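PDB 5Y6I: transcriptional regulator KdgR from Pseudomonas aeruginosa, which probably acts as a DNA-binding transcription factor of the IclR family, joining a helix-turn-helix domain to a GAF-like C-terminal domain. Local coordinates for residues 153-158 with 224-229; 115-120 with 161-166; 196-201 with 247-252. All coordinates share one frame; numbering follows the deposited sequence.

Contact 1 of 3, residues 153-158 with 224-229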
ATOM      1  N   LEU A 153       3.692 -23.090   1.691  1.00 86.46           N
ATOM      2  CA  LEU A 153       4.496 -23.124   0.471  1.00 85.58           C
ATOM      3  C   LEU A 153       4.262 -21.886  -0.390  1.00 78.92           C
ATOM      4  O   LEU A 153       5.211 -21.350  -0.975  1.00 75.31           O
ATOM      5  CB  LEU A 153       4.223 -24.401  -0.325  1.00 83.21           C
ATOM      6  CG  LEU A 153       4.635 -25.713   0.355  1.00 93.35           C
ATOM      7  CD1 LEU A 153       5.048 -26.779  -0.651  1.00 99.89           C
ATOM      8  CD2 LEU A 153       5.764 -25.479   1.323  1.00 92.41           C
ATOM      9  N   VAL A 154       3.017 -21.412  -0.483  1.00 73.72           N
ATOM     10  CA  VAL A 154       2.774 -20.197  -1.255  1.00 72.51           C
ATOM     11  C   VAL A 154       3.531 -19.027  -0.642  1.00 71.99           C
ATOM     12  O   VAL A 154       4.225 -18.285  -1.342  1.00 72.44           O
ATOM     13  CB  VAL A 154       1.272 -19.893  -1.367  1.00 71.04           C
ATOM     14  CG1 VAL A 154       1.089 -18.537  -2.125  1.00 62.88           C
ATOM     15  CG2 VAL A 154       0.536 -21.032  -2.065  1.00 63.89           C
ATOM     16  N   PHE A 155       3.432 -18.860   0.678  1.00 68.64           N
ATOM     17  CA  PHE A 155       4.249 -17.867   1.368  1.00 62.00           C
ATOM     18  C   PHE A 155       5.727 -17.982   0.966  1.00 71.64           C
ATOM     19  O   PHE A 155       6.316 -17.035   0.432  1.00 80.85           O
ATOM     20  CB  PHE A 155       4.066 -18.012   2.888  1.00 62.70           C
ATOM     21  CG  PHE A 155       2.799 -17.344   3.436  1.00 74.54           C
ATOM     22  CD1 PHE A 155       2.522 -16.015   3.174  1.00 75.52           C
ATOM     23  CD2 PHE A 155       1.895 -18.056   4.220  1.00 86.19           C
ATOM     24  CE1 PHE A 155       1.378 -15.400   3.684  1.00 79.02           C
ATOM     25  CE2 PHE A 155       0.735 -17.447   4.728  1.00 85.77           C
ATOM     26  CZ  PHE A 155       0.488 -16.113   4.458  1.00 83.59           C
ATOM     27  N   ALA A 156       6.338 -19.152   1.176  1.00 71.51           N
ATOM     28  CA  ALA A 156       7.735 -19.321   0.788  1.00 74.40           C
ATOM     29  C   ALA A 156       7.950 -19.001  -0.681  1.00 77.85           C
ATOM     30  O   ALA A 156       9.025 -18.518  -1.065  1.00 81.78           O
ATOM     31  CB  ALA A 156       8.203 -20.750   1.072  1.00 72.48           C
ATOM     32  N   ALA A 157       6.953 -19.274  -1.518  1.00 73.82           N
ATOM     33  CA  ALA A 157       7.141 -19.024  -2.939  1.00 80.15           C
ATOM     34  C   ALA A 157       7.215 -17.531  -3.232  1.00 78.09           C
ATOM     35  O   ALA A 157       7.955 -17.117  -4.130  1.00 78.81           O
ATOM     36  CB  ALA A 157       6.013 -19.670  -3.744  1.00 84.66           C
ATOM     37  N   PHE A 158       6.483 -16.710  -2.473  1.00 75.21           N
ATOM     38  CA  PHE A 158       6.296 -15.321  -2.842  1.00 77.00           C
ATOM     39  C   PHE A 158       6.958 -14.311  -1.914  1.00 82.25           C
ATOM     40  O   PHE A 158       7.268 -13.211  -2.372  1.00 90.90           O
ATOM     41  CB  PHE A 158       4.800 -15.018  -2.958  1.00 79.13           C
ATOM     42  CG  PHE A 158       4.165 -15.651  -4.155  1.00 80.53           C
ATOM     43  CD1 PHE A 158       3.679 -16.946  -4.098  1.00 75.50           C
ATOM     44  CD2 PHE A 158       4.117 -14.974  -5.365  1.00 78.81           C
ATOM     45  CE1 PHE A 158       3.115 -17.543  -5.212  1.00 74.81           C
ATOM     46  CE2 PHE A 158       3.556 -15.569  -6.485  1.00 81.15           C
ATOM     47  CZ  PHE A 158       3.053 -16.860  -6.405  1.00 77.62           C
ATOM     48  N   ALA A 224      -0.398 -10.067   0.620  1.00 57.30           N
ATOM     49  CA  ALA A 224      -1.289  -9.626   1.684  1.00 63.23           C
ATOM     50  C   ALA A 224      -1.752 -10.790   2.536  1.00 64.21           C
ATOM     51  O   ALA A 224      -1.815 -10.684   3.767  1.00 68.42           O
ATOM     52  CB  ALA A 224      -2.518  -8.921   1.092  1.00 59.75           C
ATOM     53  N   ALA A 225      -2.074 -11.896   1.879  1.00 60.71           N
ATOM     54  CA  ALA A 225      -2.616 -13.079   2.521  1.00 68.63           C
ATOM     55  C   ALA A 225      -2.465 -14.252   1.559  1.00 67.06           C
ATOM     56  O   ALA A 225      -2.007 -14.097   0.420  1.00 56.31           O
ATOM     57  CB  ALA A 225      -4.081 -12.871   2.921  1.00 69.92           C
ATOM     58  N   VAL A 226      -2.834 -15.440   2.048  1.00 66.59           N
ATOM     59  CA  VAL A 226      -2.990 -16.635   1.235  1.00 61.32           C
ATOM     60  C   VAL A 226      -4.384 -17.177   1.499  1.00 68.74           C
ATOM     61  O   VAL A 226      -4.835 -17.212   2.650  1.00 69.18           O
ATOM     62  CB  VAL A 226      -1.921 -17.697   1.549  1.00 67.75           C
ATOM     63  CG1 VAL A 226      -2.091 -18.938   0.637  1.00 73.02           C
ATOM     64  CG2 VAL A 226      -0.543 -17.102   1.376  1.00 60.74           C
ATOM     65  N   LEU A 227      -5.078 -17.556   0.432  1.00 71.75           N
ATOM     66  CA  LEU A 227      -6.426 -18.088   0.521  1.00 68.99           C
ATOM     67  C   LEU A 227      -6.380 -19.528   0.037  1.00 74.93           C
ATOM     68  O   LEU A 227      -5.663 -19.849  -0.917  1.00 74.00           O
ATOM     69  CB  LEU A 227      -7.411 -17.253  -0.308  1.00 64.11           C
ATOM     70  CG  LEU A 227      -8.869 -17.282   0.158  1.00 67.09           C
ATOM     71  CD1 LEU A 227      -9.591 -16.041  -0.364  1.00 66.65           C
ATOM     72  CD2 LEU A 227      -9.599 -18.546  -0.281  1.00 62.20           C
ATOM     73  N   THR A 228      -7.157 -20.389   0.684  1.00 75.58           N
ATOM     74  CA  THR A 228      -6.839 -21.806   0.701  1.00 80.97           C
ATOM     75  C   THR A 228      -8.099 -22.636   0.873  1.00 75.31           C
ATOM     76  O   THR A 228      -8.914 -22.345   1.755  1.00 67.14           O
ATOM     77  CB  THR A 228      -5.901 -22.081   1.856  1.00 92.09           C
ATOM     78  OG1 THR A 228      -6.340 -21.251   2.927  1.00103.74           O
ATOM     79  CG2 THR A 228      -4.505 -21.693   1.546  1.00 89.55           C
ATOM     80  N   VAL A 229      -8.226 -23.690   0.067  1.00 71.56           N
ATOM     81  CA  VAL A 229      -9.353 -24.610   0.122  1.00 73.47           C
ATOM     82  C   VAL A 229      -8.852 -25.955   0.632  1.00 81.98           C
ATOM     83  O   VAL A 229      -7.728 -26.373   0.333  1.00 83.47           O
ATOM     84  CB  VAL A 229     -10.012 -24.755  -1.263  1.00 71.58           C
ATOM     85  CG1 VAL A 229     -11.115 -25.827  -1.241  1.00 69.14           C
ATOM     86  CG2 VAL A 229     -10.563 -23.407  -1.734  1.00 69.99           C
TER
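One face of the F155 ring is covered by a methyl of V226. V226 CG2 lies 3.4 Å from the centroid of the F155 ring, and the line joining them is only 12° off the ring normal, which defines a CH-pi contact over the middle of the ring. The distances from V226 CG2 to the six ring carbons of F155 span a narrow range, the nearest being CZ at 3.4 Å, as expected for a nearly centred methyl. The outer end of the same ring also packs near A115 of the neighbouring strand, and the ring of W117 meets it with the two planes at about 55°. The F158 ring, by contrast, has V154 O of its own helix at its edge, in plane.

V226 is the hub of the contact. Its CG1 stands anti to the backbone N (chi1 -178°), which puts CG2 on the N side beneath F155. V226 CG1 meets V154 CB at 4.0 Å, while V226 CG2, besides taking the F155 face, comes to 4.1 Å from V154 CG1. V154 also packs on S213 and P215 of strand 209-217, so helix 150-158 spans more than one strand of the sheet.

The strand is an inner one: V226 pairs through its backbone with A115, and L227 with A214. L227 packs beyond the sheet on helices 93-108 and 244-258, whereas V226 faces helix 150-158. A classic beta bulge, A224 and A225 both facing V216, precedes this point. All three touching residues are buried and meet through carbon atoms alone, so this part of the helix probably rests on the sheet by dispersion, including the CH-pi contact, and by exclusion of water.

Contact 2 of 3, residues 115-120 with 161-166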
ATOM      1  N   ALA A 115      -5.080 -16.852   5.522  1.00 65.66           N
ATOM      2  CA  ALA A 115      -3.918 -16.766   6.386  1.00 65.19           C
ATOM      3  C   ALA A 115      -3.088 -15.558   5.990  1.00 66.16           C
ATOM      4  O   ALA A 115      -3.026 -15.190   4.813  1.00 63.41           O
ATOM      5  CB  ALA A 115      -3.063 -18.019   6.302  1.00 69.43           C
ATOM      6  N   VAL A 116      -2.464 -14.941   6.994  1.00 66.61           N
ATOM      7  CA  VAL A 116      -1.491 -13.870   6.805  1.00 63.38           C
ATOM      8  C   VAL A 116      -0.182 -14.288   7.459  1.00 71.37           C
ATOM      9  O   VAL A 116      -0.113 -15.282   8.180  1.00 81.10           O
ATOM     10  CB  VAL A 116      -1.973 -12.532   7.390  1.00 62.46           C
ATOM     11  CG1 VAL A 116      -3.366 -12.146   6.814  1.00 54.17           C
ATOM     12  CG2 VAL A 116      -1.986 -12.621   8.928  1.00 60.39           C
ATOM     13  N   TRP A 117       0.863 -13.503   7.213  1.00 72.40           N
ATOM     14  CA  TRP A 117       2.211 -13.831   7.672  1.00 71.35           C
ATOM     15  C   TRP A 117       2.497 -13.117   8.989  1.00 70.03           C
ATOM     16  O   TRP A 117       2.491 -11.882   9.052  1.00 71.72           O
ATOM     17  CB  TRP A 117       3.242 -13.465   6.604  1.00 58.98           C
ATOM     18  CG  TRP A 117       4.645 -13.813   6.945  1.00 67.21           C
ATOM     19  CD1 TRP A 117       5.629 -12.966   7.410  1.00 68.71           C
ATOM     20  CD2 TRP A 117       5.231 -15.118   6.910  1.00 69.89           C
ATOM     21  NE1 TRP A 117       6.796 -13.661   7.611  1.00 74.13           N
ATOM     22  CE2 TRP A 117       6.581 -14.984   7.318  1.00 76.76           C
ATOM     23  CE3 TRP A 117       4.763 -16.376   6.538  1.00 60.04           C
ATOM     24  CZ2 TRP A 117       7.456 -16.068   7.375  1.00 76.91           C
ATOM     25  CZ3 TRP A 117       5.636 -17.456   6.595  1.00 65.85           C
ATOM     26  CH2 TRP A 117       6.962 -17.295   7.019  1.00 78.08           C
ATOM     27  N   GLY A 118       2.728 -13.898  10.045  1.00 61.39           N
ATOM     28  CA  GLY A 118       2.977 -13.365  11.360  1.00 60.64           C
ATOM     29  C   GLY A 118       4.342 -13.790  11.861  1.00 64.13           C
ATOM     30  O   GLY A 118       5.079 -14.514  11.196  1.00 67.51           O
ATOM     31  N   ASN A 119       4.682 -13.366  13.065  1.00 64.87           N
ATOM     32  CA  ASN A 119       5.969 -13.716  13.633  1.00 69.03           C
ATOM     33  C   ASN A 119       6.303 -15.208  13.650  1.00 79.39           C
ATOM     34  O   ASN A 119       7.441 -15.568  13.882  1.00 80.53           O
ATOM     35  CB  ASN A 119       6.099 -13.162  15.029  1.00 70.86           C
ATOM     36  CG  ASN A 119       5.047 -13.683  15.939  1.00 74.54           C
ATOM     37  OD1 ASN A 119       4.152 -14.379  15.508  1.00 74.95           O
ATOM     38  ND2 ASN A 119       5.145 -13.349  17.204  1.00 68.63           N
ATOM     39  N   ARG A 120       5.334 -16.078  13.424  1.00 75.69           N
ATOM     40  CA  ARG A 120       5.625 -17.499  13.396  1.00 76.28           C
ATOM     41  C   ARG A 120       5.268 -18.134  12.101  1.00 82.06           C
ATOM     42  O   ARG A 120       5.220 -19.339  12.023  1.00 87.67           O
ATOM     43  CB  ARG A 120       4.900 -18.251  14.491  1.00 85.78           C
ATOM     44  CG  ARG A 120       5.146 -17.734  15.887  1.00101.59           C
ATOM     45  CD  ARG A 120       6.516 -18.106  16.412  1.00118.53           C
ATOM     46  NE  ARG A 120       6.862 -17.307  17.584  1.00135.83           N
ATOM     47  CZ  ARG A 120       7.956 -16.561  17.687  1.00147.10           C
ATOM     48  NH1 ARG A 120       8.821 -16.512  16.687  1.00148.79           N
ATOM     49  NH2 ARG A 120       8.185 -15.861  18.788  1.00147.19           N
ATOM     50  N   GLU A 161      13.268 -14.313   0.663  1.00 79.93           N
ATOM     51  CA  GLU A 161      13.973 -15.392   1.328  1.00 82.66           C
ATOM     52  C   GLU A 161      14.310 -15.016   2.758  1.00 90.49           C
ATOM     53  O   GLU A 161      14.320 -15.876   3.645  1.00105.19           O
ATOM     54  CB  GLU A 161      15.221 -15.745   0.513  1.00 84.76           C
ATOM     55  CG  GLU A 161      16.433 -16.236   1.284  1.00 94.72           C
ATOM     56  CD  GLU A 161      16.203 -17.596   1.919  1.00103.37           C
ATOM     57  OE1 GLU A 161      15.230 -18.300   1.548  1.00105.20           O
ATOM     58  OE2 GLU A 161      17.015 -17.961   2.790  1.00106.71           O
ATOM     59  N   ARG A 162      14.481 -13.724   3.013  1.00 92.46           N
ATOM     60  CA  ARG A 162      15.043 -13.259   4.271  1.00 95.98           C
ATOM     61  C   ARG A 162      14.041 -13.375   5.419  1.00 89.27           C
ATOM     62  O   ARG A 162      14.424 -13.689   6.552  1.00 92.54           O
ATOM     63  CB  ARG A 162      15.531 -11.821   4.094  1.00103.48           C
ATOM     64  CG  ARG A 162      15.792 -11.097   5.381  1.00111.08           C
ATOM     65  CD  ARG A 162      17.175 -11.432   5.894  1.00115.33           C
ATOM     66  NE  ARG A 162      17.312 -11.040   7.289  1.00119.68           N
ATOM     67  CZ  ARG A 162      18.415 -10.499   7.795  1.00124.26           C
ATOM     68  NH1 ARG A 162      19.456 -10.252   7.012  1.00125.35           N
ATOM     69  NH2 ARG A 162      18.465 -10.177   9.080  1.00125.94           N
ATOM     70  N   GLU A 163      12.760 -13.136   5.164  1.00 85.94           N
ATOM     71  CA  GLU A 163      11.802 -13.232   6.254  1.00 89.52           C
ATOM     72  C   GLU A 163      11.166 -14.616   6.387  1.00 82.82           C
ATOM     73  O   GLU A 163      10.274 -14.790   7.224  1.00 84.09           O
ATOM     74  CB  GLU A 163      10.718 -12.161   6.125  1.00 92.69           C
ATOM     75  CG  GLU A 163      10.284 -11.818   4.725  1.00 99.07           C
ATOM     76  CD  GLU A 163       9.184 -10.769   4.729  1.00 98.60           C
ATOM     77  OE1 GLU A 163       9.175  -9.900   3.841  1.00 99.36           O
ATOM     78  OE2 GLU A 163       8.333 -10.813   5.642  1.00 99.75           O
ATOM     79  N   VAL A 164      11.604 -15.601   5.605  1.00 75.51           N
ATOM     80  CA  VAL A 164      11.167 -16.969   5.809  1.00 81.80           C
ATOM     81  C   VAL A 164      12.273 -17.850   6.381  1.00 89.34           C
ATOM     82  O   VAL A 164      11.969 -18.816   7.091  1.00 94.02           O
ATOM     83  CB  VAL A 164      10.606 -17.587   4.507  1.00 81.59           C
ATOM     84  CG1 VAL A 164       9.631 -16.672   3.825  1.00 75.70           C
ATOM     85  CG2 VAL A 164      11.680 -18.053   3.580  1.00 74.99           C
ATOM     86  N   ALA A 165      13.543 -17.509   6.142  1.00 92.47           N
ATOM     87  CA  ALA A 165      14.628 -18.462   6.321  1.00 94.82           C
ATOM     88  C   ALA A 165      14.787 -18.885   7.775  1.00102.80           C
ATOM     89  O   ALA A 165      15.025 -20.066   8.057  1.00110.38           O
ATOM     90  CB  ALA A 165      15.932 -17.870   5.785  1.00 92.19           C
ATOM     91  N   GLU A 166      14.669 -17.945   8.717  1.00103.69           N
ATOM     92  CA  GLU A 166      14.949 -18.297  10.107  1.00109.89           C
ATOM     93  C   GLU A 166      13.975 -19.353  10.608  1.00104.89           C
ATOM     94  O   GLU A 166      14.391 -20.406  11.099  1.00107.91           O
ATOM     95  CB  GLU A 166      14.904 -17.070  11.013  1.00117.99           C
ATOM     96  CG  GLU A 166      14.929 -17.462  12.496  1.00125.09           C
ATOM     97  CD  GLU A 166      14.809 -16.276  13.432  1.00129.82           C
ATOM     98  OE1 GLU A 166      15.807 -15.980  14.136  1.00129.33           O
ATOM     99  OE2 GLU A 166      13.719 -15.645  13.457  1.00128.26           O
TER
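W117, at the end of strand 111-118, directs its indole at two consecutive residues of 161-166, E163 and V164. With CG anti to the backbone N (chi1 -177°), the ring is carried away from the strand to meet them.

Taken in order, E161 stays on its own side of the contact: its OE1 forms a salt bridge with R168, and its O receives a weak backbone bond from A165 N. R162 packs on D106 of the second subunit. E163 supplies the main approach. E163 O lies 3.1 Å from W117 CZ2, at the edge of the indole and near its plane. The side chain, extended beyond CG, brings E163 OE2 to 3.8 Å from W117 NE1, too far for a hydrogen bond, with the carboxylate turned 74° from the ring plane. E163 OE1 lies near the like-charged carboxylate of D106 of the second subunit, with R105 of that subunit as a long, weak counter-ion that may partly offset the repulsion. V164 adds the apolar part, V164 CG1 being 4.2 Å from W117 CZ2, and L159 packs on both V164 and W117.

V131 of the second subunit packs on both W117 and E163. The arrangement therefore belongs to a subunit boundary of the GAF-like IclR C-terminal domain, where a strand end, a helix of the same chain and the partner chain converge.

Contact 3 of 3, residues 196-201 with 247-252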
ATOM      1  N   ARG A 196       2.907 -20.900 -11.780  1.00 86.44           N
ATOM      2  CA  ARG A 196       1.548 -21.430 -11.777  1.00 84.56           C
ATOM      3  C   ARG A 196       0.580 -20.618 -10.934  1.00 80.46           C
ATOM      4  O   ARG A 196      -0.631 -20.705 -11.157  1.00 80.89           O
ATOM      5  CB  ARG A 196       1.540 -22.882 -11.265  1.00 82.28           C
ATOM      6  CG  ARG A 196       2.347 -23.839 -12.108  1.00 90.18           C
ATOM      7  CD  ARG A 196       2.232 -25.283 -11.613  1.00 99.08           C
ATOM      8  NE  ARG A 196       3.445 -25.749 -10.941  1.00101.95           N
ATOM      9  CZ  ARG A 196       3.535 -26.017  -9.638  1.00100.47           C
ATOM     10  NH1 ARG A 196       2.476 -25.881  -8.839  1.00 93.00           N
ATOM     11  NH2 ARG A 196       4.691 -26.443  -9.135  1.00104.69           N
ATOM     12  N   GLY A 197       1.071 -19.869  -9.954  1.00 78.78           N
ATOM     13  CA  GLY A 197       0.225 -18.980  -9.193  1.00 80.03           C
ATOM     14  C   GLY A 197      -0.597 -19.610  -8.088  1.00 78.83           C
ATOM     15  O   GLY A 197      -1.293 -18.876  -7.367  1.00 76.09           O
ATOM     16  N   LEU A 198      -0.557 -20.930  -7.925  1.00 83.37           N
ATOM     17  CA  LEU A 198      -1.174 -21.584  -6.773  1.00 82.26           C
ATOM     18  C   LEU A 198      -0.379 -22.843  -6.455  1.00 87.04           C
ATOM     19  O   LEU A 198       0.601 -23.173  -7.134  1.00 88.63           O
ATOM     20  CB  LEU A 198      -2.663 -21.908  -7.002  1.00 78.76           C
ATOM     21  CG  LEU A 198      -3.241 -22.713  -8.180  1.00 84.79           C
ATOM     22  CD1 LEU A 198      -3.099 -21.994  -9.483  1.00 92.20           C
ATOM     23  CD2 LEU A 198      -2.648 -24.107  -8.307  1.00 91.72           C
ATOM     24  N   HIS A 199      -0.827 -23.565  -5.430  1.00 88.78           N
ATOM     25  CA  HIS A 199      -0.177 -24.820  -5.076  1.00 86.04           C
ATOM     26  C   HIS A 199      -1.164 -25.776  -4.426  1.00 91.49           C
ATOM     27  O   HIS A 199      -1.955 -25.380  -3.568  1.00 85.68           O
ATOM     28  CB  HIS A 199       0.998 -24.604  -4.126  1.00 75.75           C
ATOM     29  CG  HIS A 199       1.876 -25.800  -4.012  1.00 72.85           C
ATOM     30  ND1 HIS A 199       2.591 -26.289  -5.083  1.00 77.03           N
ATOM     31  CD2 HIS A 199       2.102 -26.650  -2.980  1.00 70.58           C
ATOM     32  CE1 HIS A 199       3.246 -27.375  -4.704  1.00 79.38           C
ATOM     33  NE2 HIS A 199       2.962 -27.618  -3.435  1.00 71.12           N
ATOM     34  N   ALA A 200      -1.080 -27.044  -4.829  1.00 99.49           N
ATOM     35  CA  ALA A 200      -1.858 -28.138  -4.269  1.00105.56           C
ATOM     36  C   ALA A 200      -0.972 -29.047  -3.421  1.00107.14           C
ATOM     37  O   ALA A 200       0.214 -29.227  -3.709  1.00116.82           O
ATOM     38  CB  ALA A 200      -2.511 -28.962  -5.382  1.00109.35           C
ATOM     39  N   ILE A 201      -1.556 -29.614  -2.362  1.00 98.90           N
ATOM     40  CA  ILE A 201      -0.883 -30.607  -1.528  1.00 96.23           C
ATOM     41  C   ILE A 201      -1.848 -31.747  -1.231  1.00 95.31           C
ATOM     42  O   ILE A 201      -3.027 -31.527  -0.923  1.00 85.54           O
ATOM     43  CB  ILE A 201      -0.340 -30.029  -0.201  1.00 96.94           C
ATOM     44  CG1 ILE A 201      -1.489 -29.682   0.765  1.00 98.90           C
ATOM     45  CG2 ILE A 201       0.595 -28.857  -0.470  1.00 92.75           C
ATOM     46  CD1 ILE A 201      -1.096 -29.634   2.238  1.00 98.72           C
ATOM     47  N   ARG A 247     -12.008 -21.337  -9.548  1.00 95.74           N
ATOM     48  CA  ARG A 247     -12.774 -20.641  -8.520  1.00 85.78           C
ATOM     49  C   ARG A 247     -11.838 -20.007  -7.505  1.00 78.42           C
ATOM     50  O   ARG A 247     -12.004 -18.834  -7.141  1.00 79.45           O
ATOM     51  CB  ARG A 247     -13.742 -21.602  -7.826  1.00 87.20           C
ATOM     52  CG  ARG A 247     -14.780 -22.209  -8.740  1.00 91.55           C
ATOM     53  CD  ARG A 247     -15.511 -21.135  -9.509  1.00 98.88           C
ATOM     54  NE  ARG A 247     -16.706 -21.644 -10.182  1.00105.43           N
ATOM     55  CZ  ARG A 247     -17.616 -20.856 -10.739  1.00104.84           C
ATOM     56  NH1 ARG A 247     -17.452 -19.541 -10.681  1.00104.46           N
ATOM     57  NH2 ARG A 247     -18.685 -21.369 -11.336  1.00105.11           N
ATOM     58  N   LEU A 248     -10.813 -20.756  -7.078  1.00 69.26           N
ATOM     59  CA  LEU A 248      -9.839 -20.229  -6.127  1.00 66.20           C
ATOM     60  C   LEU A 248      -9.142 -19.002  -6.684  1.00 70.67           C
ATOM     61  O   LEU A 248      -9.042 -17.968  -6.007  1.00 68.00           O
ATOM     62  CB  LEU A 248      -8.803 -21.296  -5.779  1.00 68.22           C
ATOM     63  CG  LEU A 248      -7.683 -20.809  -4.846  1.00 69.59           C
ATOM     64  CD1 LEU A 248      -8.195 -20.133  -3.573  1.00 69.04           C
ATOM     65  CD2 LEU A 248      -6.766 -21.959  -4.508  1.00 70.16           C
ATOM     66  N   LEU A 249      -8.660 -19.102  -7.928  1.00 73.60           N
ATOM     67  CA  LEU A 249      -7.927 -18.001  -8.546  1.00 72.25           C
ATOM     68  C   LEU A 249      -8.843 -16.818  -8.842  1.00 72.53           C
ATOM     69  O   LEU A 249      -8.507 -15.669  -8.532  1.00 73.36           O
ATOM     70  CB  LEU A 249      -7.220 -18.489  -9.814  1.00 73.99           C
ATOM     71  CG  LEU A 249      -5.992 -19.405  -9.596  1.00 76.12           C
ATOM     72  CD1 LEU A 249      -5.409 -19.951 -10.904  1.00 68.52           C
ATOM     73  CD2 LEU A 249      -4.917 -18.664  -8.812  1.00 78.58           C
ATOM     74  N   ALA A 250     -10.008 -17.080  -9.440  1.00 68.16           N
ATOM     75  CA  ALA A 250     -10.987 -16.019  -9.645  1.00 62.01           C
ATOM     76  C   ALA A 250     -11.261 -15.260  -8.351  1.00 66.36           C
ATOM     77  O   ALA A 250     -11.296 -14.020  -8.341  1.00 69.61           O
ATOM     78  CB  ALA A 250     -12.281 -16.604 -10.201  1.00 59.57           C
ATOM     79  N   THR A 251     -11.437 -15.987  -7.244  1.00 63.40           N
ATOM     80  CA  THR A 251     -11.636 -15.330  -5.956  1.00 58.54           C
ATOM     81  C   THR A 251     -10.418 -14.494  -5.578  1.00 67.08           C
ATOM     82  O   THR A 251     -10.548 -13.329  -5.190  1.00 71.26           O
ATOM     83  CB  THR A 251     -11.903 -16.364  -4.864  1.00 59.19           C
ATOM     84  OG1 THR A 251     -13.043 -17.159  -5.205  1.00 67.24           O
ATOM     85  CG2 THR A 251     -12.150 -15.672  -3.540  1.00 58.55           C
ATOM     86  N   THR A 252      -9.215 -15.074  -5.677  1.00 63.74           N
ATOM     87  CA  THR A 252      -8.044 -14.358  -5.179  1.00 61.59           C
ATOM     88  C   THR A 252      -7.617 -13.228  -6.111  1.00 62.84           C
ATOM     89  O   THR A 252      -7.217 -12.155  -5.637  1.00 56.78           O
ATOM     90  CB  THR A 252      -6.904 -15.338  -4.912  1.00 61.50           C
ATOM     91  OG1 THR A 252      -6.678 -16.178  -6.056  1.00 64.47           O
ATOM     92  CG2 THR A 252      -7.282 -16.206  -3.747  1.00 62.75           C
TER
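L249 and L198 bury the most surface in this contact, in nearly equal shares, and they meet through their branched ends. The CD1 methyl of L198 lies against the branched end of L249, nearer CD1 than CD2: L198 CD1 is 3.4 Å from L249 CD1, while L249 CG and CD2 are each 3.9 Å from L198 CD1. The two side chains cross at about a right angle, so the meeting is local to the methyls and does not run along the chains. In L249 the CG stands anti to the carbonyl carbon and CD1 continues the chain outward, chi2 being 175°, which carries that methyl to L198.

G197 adds a backbone approach, G197 O lying 3.9 Å from L249 CD2. It is the first residue to leave helix 183-196, with a positive phi of 80°, and the turn it makes passes the chain into L198 and then into strand 199-202. This strand is outermost within the chain in the five-stranded antiparallel sheet of the GAF-like domain, and helices lie on both faces. L198 is directed to helix 244-258, whereas H199 goes the other way and packs on L189 and I193 of helix 183-196, and on L153 and V154 of helix 150-158.

L248 loses a little surface to 196-201 without a close approach, and its side chain packs on L212 of strand 209-217 and L104 of helix 93-108. Further along, T251 ties its hydroxyl back to the helix: T251 OG1 donates to R247 O at 2.8 Å, with a C=O...donor angle of 146°, while T251 N reaches the same oxygen from the opposite face of its plane. A salt bridge from R196 NH1 to E240 OE1 joins the helix end to the chain ahead of helix 244-258.

In the fold
Contacts 1 and 2 set a helix, or its start, against strands of one antiparallel sheet; contact 3 sets one against the turn leading into that sheet's edge strand. Contact 1 is the core member, with every touching residue buried; the others are partly buried. Contacts 1 and 2 use neighbouring strands and successive helices, and are joined by a probable backbone hydrogen bond from V226 N to A115 O. Contact 3 involves helix 244-258, across the sheet from helix 150-158, and reaches contact 1 through L227 and T252. Contacts 1 and 3 rest chiefly on apolar packing, whereas contact 2, bordering the second subunit, brings a carboxylate and a carbonyl to an aromatic edge.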